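Local coordinates for beta subunit of a putative Aromatic-ring-hydroxylating dioxygenase (Novosphingobium aromaticivorans DSM 12444, PDB 3EBY), which is of unestablished function but probably serves as the beta subunit of an aromatic-ring-hydroxylating dioxygenase, at residues Ala95-Val100 and Val105-Ser110. Residues are numbered along the deposited sequence; the frame is centred on the assembly and turned at random. Where two conformers were deposited one is given.
Sequences AVITGV and VSAEAS
Thr98 reaches across to both Ser106 and Glu108 where the antiparallel strands 96-100 and 105-110 slip by one residue. In the serine conformer given, one of two, Thr98 CB lies 3.9 Å from Ser106 OG. From there OG1, placed between the backbone N and the carbonyl carbon (chi1 59°), meets the serine hydroxyl end to end, with Thr98 OG1 2.8 Å from Ser106 OG in a hydrogen bond that either could donate and that may be lost in the other conformer. OG1 also binds a water, which donates its own bond to Glu108 OE2 and so bridges the two side chains. The other branch, CG2, turns to the glutamate chain, Thr98 CG2 lying 4.1 Å from Glu108 CG, and the two side chains cross at about a right angle. Glu108 runs out extended; its second carboxylate oxygen, OE1, forms a salt bridge with Lys129. Along the backbone, Thr98 N donates to Ser106 O (3.0 Å) from above the carbonyl plane, 45° out of it, while Ser106 N bonds Gly99 O at 2.9 Å, so one serine backbone serves two successive residues. Past the slip the ladder is regular: Val96 N gives Glu108 O a nearly straight bond of 2.8 Å, and Glu108 N returns one to Val96 O. The other face is apolar. With Ile97 CG1 beside the backbone N (chi1 -67°), Ile97 CG2 is anti to it and touches Val105 CG1 at 3.7 Å; helix 8-28 covers this face, with Ile16 against Ala95 and Val105. Leu25 of the second subunit packs on Val96 and Glu108, on the face that carries Ser106. Thr98 and Gly99 opposite Ser106 make a classic beta bulge, here in the hairpin of strands 87-101 and 104-116 at one edge of the chain's curved sheet, consistent with the NTF2-like fold of ring-hydroxylating dioxygenase beta subunits.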
ATOM      1  N   ALA A  95      -0.904  -9.940  -0.130  1.00 14.24           N
ATOM      2  CA  ALA A  95      -1.937 -10.975  -0.311  1.00 14.85           C
ATOM      3  C   ALA A  95      -2.064 -11.867   0.918  1.00 13.84           C
ATOM      4  O   ALA A  95      -1.051 -12.271   1.522  1.00 15.09           O
ATOM      5  CB  ALA A  95      -1.630 -11.841  -1.562  1.00 14.97           C
ATOM      6  N   VAL A  96      -3.310 -12.214   1.239  1.00 14.27           N
ATOM      7  CA  VAL A  96      -3.615 -13.266   2.212  1.00 16.18           C
ATOM      8  C   VAL A  96      -4.026 -14.533   1.493  1.00 14.79           C
ATOM      9  O   VAL A  96      -5.031 -14.558   0.749  1.00 17.25           O
ATOM     10  CB  VAL A  96      -4.754 -12.827   3.188  1.00 16.27           C
ATOM     11  CG1 VAL A  96      -5.044 -13.927   4.208  1.00 16.50           C
ATOM     12  CG2 VAL A  96      -4.387 -11.497   3.903  1.00 16.37           C
ATOM     13  N   ILE A  97      -3.193 -15.555   1.604  1.00 15.21           N
ATOM     14  CA  ILE A  97      -3.493 -16.849   1.000  1.00 18.75           C
ATOM     15  C   ILE A  97      -4.577 -17.540   1.836  1.00 20.14           C
ATOM     16  O   ILE A  97      -4.413 -17.743   3.057  1.00 18.00           O
ATOM     17  CB  ILE A  97      -2.237 -17.714   0.894  1.00 19.34           C
ATOM     18  CG1 ILE A  97      -1.255 -17.085  -0.116  1.00 24.45           C
ATOM     19  CG2 ILE A  97      -2.590 -19.177   0.483  1.00 19.25           C
ATOM     20  CD1 ILE A  97       0.115 -17.730  -0.101  1.00 28.75           C
ATOM     21  N   THR A  98      -5.662 -17.911   1.167  1.00 17.54           N
ATOM     22  CA  THR A  98      -6.843 -18.450   1.818  1.00 19.86           C
ATOM     23  C   THR A  98      -7.070 -19.940   1.581  1.00 22.99           C
ATOM     24  O   THR A  98      -7.950 -20.526   2.201  1.00 21.85           O
ATOM     25  CB  THR A  98      -8.110 -17.697   1.369  1.00 20.18           C
ATOM     26  OG1 THR A  98      -8.270 -17.807  -0.058  1.00 18.95           O
ATOM     27  CG2 THR A  98      -8.037 -16.219   1.777  1.00 19.06           C
ATOM     28  N   GLY A  99      -6.285 -20.551   0.693  1.00 18.32           N
ATOM     29  CA  GLY A  99      -6.371 -21.990   0.473  1.00 21.51           C
ATOM     30  C   GLY A  99      -5.348 -22.469  -0.526  1.00 21.54           C
ATOM     31  O   GLY A  99      -4.923 -21.723  -1.424  1.00 20.99           O
ATOM     32  N   VAL A 100      -4.936 -23.717  -0.367  1.00 21.88           N
ATOM     33  CA  VAL A 100      -3.953 -24.305  -1.238  1.00 23.67           C
ATOM     34  C   VAL A 100      -4.381 -25.726  -1.529  1.00 28.00           C
ATOM     35  O   VAL A 100      -4.688 -26.487  -0.610  1.00 27.02           O
ATOM     36  CB  VAL A 100      -2.540 -24.296  -0.587  1.00 28.14           C
ATOM     37  CG1 VAL A 100      -1.524 -25.033  -1.475  1.00 22.19           C
ATOM     38  CG2 VAL A 100      -2.088 -22.853  -0.285  1.00 28.83           C
ATOM     39  N   VAL A 105      -3.829 -21.989  -5.890  1.00 18.35           N
ATOM     40  CA  VAL A 105      -3.830 -21.218  -4.667  1.00 18.42           C
ATOM     41  C   VAL A 105      -4.880 -20.104  -4.724  1.00 14.64           C
ATOM     42  O   VAL A 105      -4.952 -19.367  -5.705  1.00 18.40           O
ATOM     43  CB  VAL A 105      -2.437 -20.592  -4.426  1.00 25.45           C
ATOM     44  CG1 VAL A 105      -2.441 -19.700  -3.204  1.00 17.78           C
ATOM     45  CG2 VAL A 105      -1.380 -21.692  -4.289  1.00 21.12           C
ATOM     46  N   SER A 106      -5.725 -20.037  -3.705  0.50 14.99           N
ATOM     47  CA  SER A 106      -6.671 -18.931  -3.572  0.50 15.21           C
ATOM     48  C   SER A 106      -6.054 -17.861  -2.690  0.50 15.33           C
ATOM     49  O   SER A 106      -5.290 -18.162  -1.769  0.50 15.63           O
ATOM     50  CB  SER A 106      -8.000 -19.401  -2.985  0.50 17.92           C
ATOM     51  OG  SER A 106      -7.829 -20.012  -1.721  0.50 18.77           O
ATOM     52  N   ALA A 107      -6.315 -16.613  -3.035  1.00 14.20           N
ATOM     53  CA  ALA A 107      -5.789 -15.451  -2.261  1.00 15.55           C
ATOM     54  C   ALA A 107      -6.673 -14.247  -2.407  1.00 17.51           C
ATOM     55  O   ALA A 107      -7.470 -14.163  -3.332  1.00 17.04           O
ATOM     56  CB  ALA A 107      -4.348 -15.104  -2.678  1.00 13.98           C
ATOM     57  N   GLU A 108      -6.496 -13.301  -1.483  1.00 14.34           N
ATOM     58  CA  GLU A 108      -7.210 -12.022  -1.504  1.00 14.42           C
ATOM     59  C   GLU A 108      -6.246 -10.904  -1.157  1.00 16.82           C
ATOM     60  O   GLU A 108      -5.330 -11.114  -0.377  1.00 16.69           O
ATOM     61  CB  GLU A 108      -8.376 -12.041  -0.519  1.00 15.69           C
ATOM     62  CG  GLU A 108      -9.328 -13.238  -0.710  1.00 18.42           C
ATOM     63  CD  GLU A 108     -10.573 -13.204   0.167  1.00 18.34           C
ATOM     64  OE1 GLU A 108     -10.826 -12.201   0.888  1.00 17.87           O
ATOM     65  OE2 GLU A 108     -11.288 -14.226   0.144  1.00 19.80           O
ATOM     66  N   ALA A 109      -6.436  -9.729  -1.776  1.00 15.47           N
ATOM     67  CA  ALA A 109      -5.591  -8.564  -1.507  1.00 15.11           C
ATOM     68  C   ALA A 109      -6.397  -7.286  -1.691  1.00 15.18           C
ATOM     69  O   ALA A 109      -7.134  -7.148  -2.681  1.00 16.50           O
ATOM     70  CB  ALA A 109      -4.371  -8.575  -2.434  1.00 14.83           C
ATOM     71  N   SER A 110      -6.300  -6.371  -0.724  1.00 15.81           N
ATOM     72  CA  SER A 110      -6.936  -5.074  -0.826  1.00 16.48           C
ATOM     73  C   SER A 110      -6.224  -4.240  -1.862  1.00 16.05           C
ATOM     74  O   SER A 110      -5.041  -4.418  -2.093  1.00 15.31           O
ATOM     75  CB  SER A 110      -6.924  -4.321   0.517  1.00 20.70           C
ATOM     76  OG  SER A 110      -7.778  -4.986   1.435  1.00 33.12           O
TER
HETATM   77  O   HOH W   1     -10.564 -16.540  -1.054  1.00 16.89           O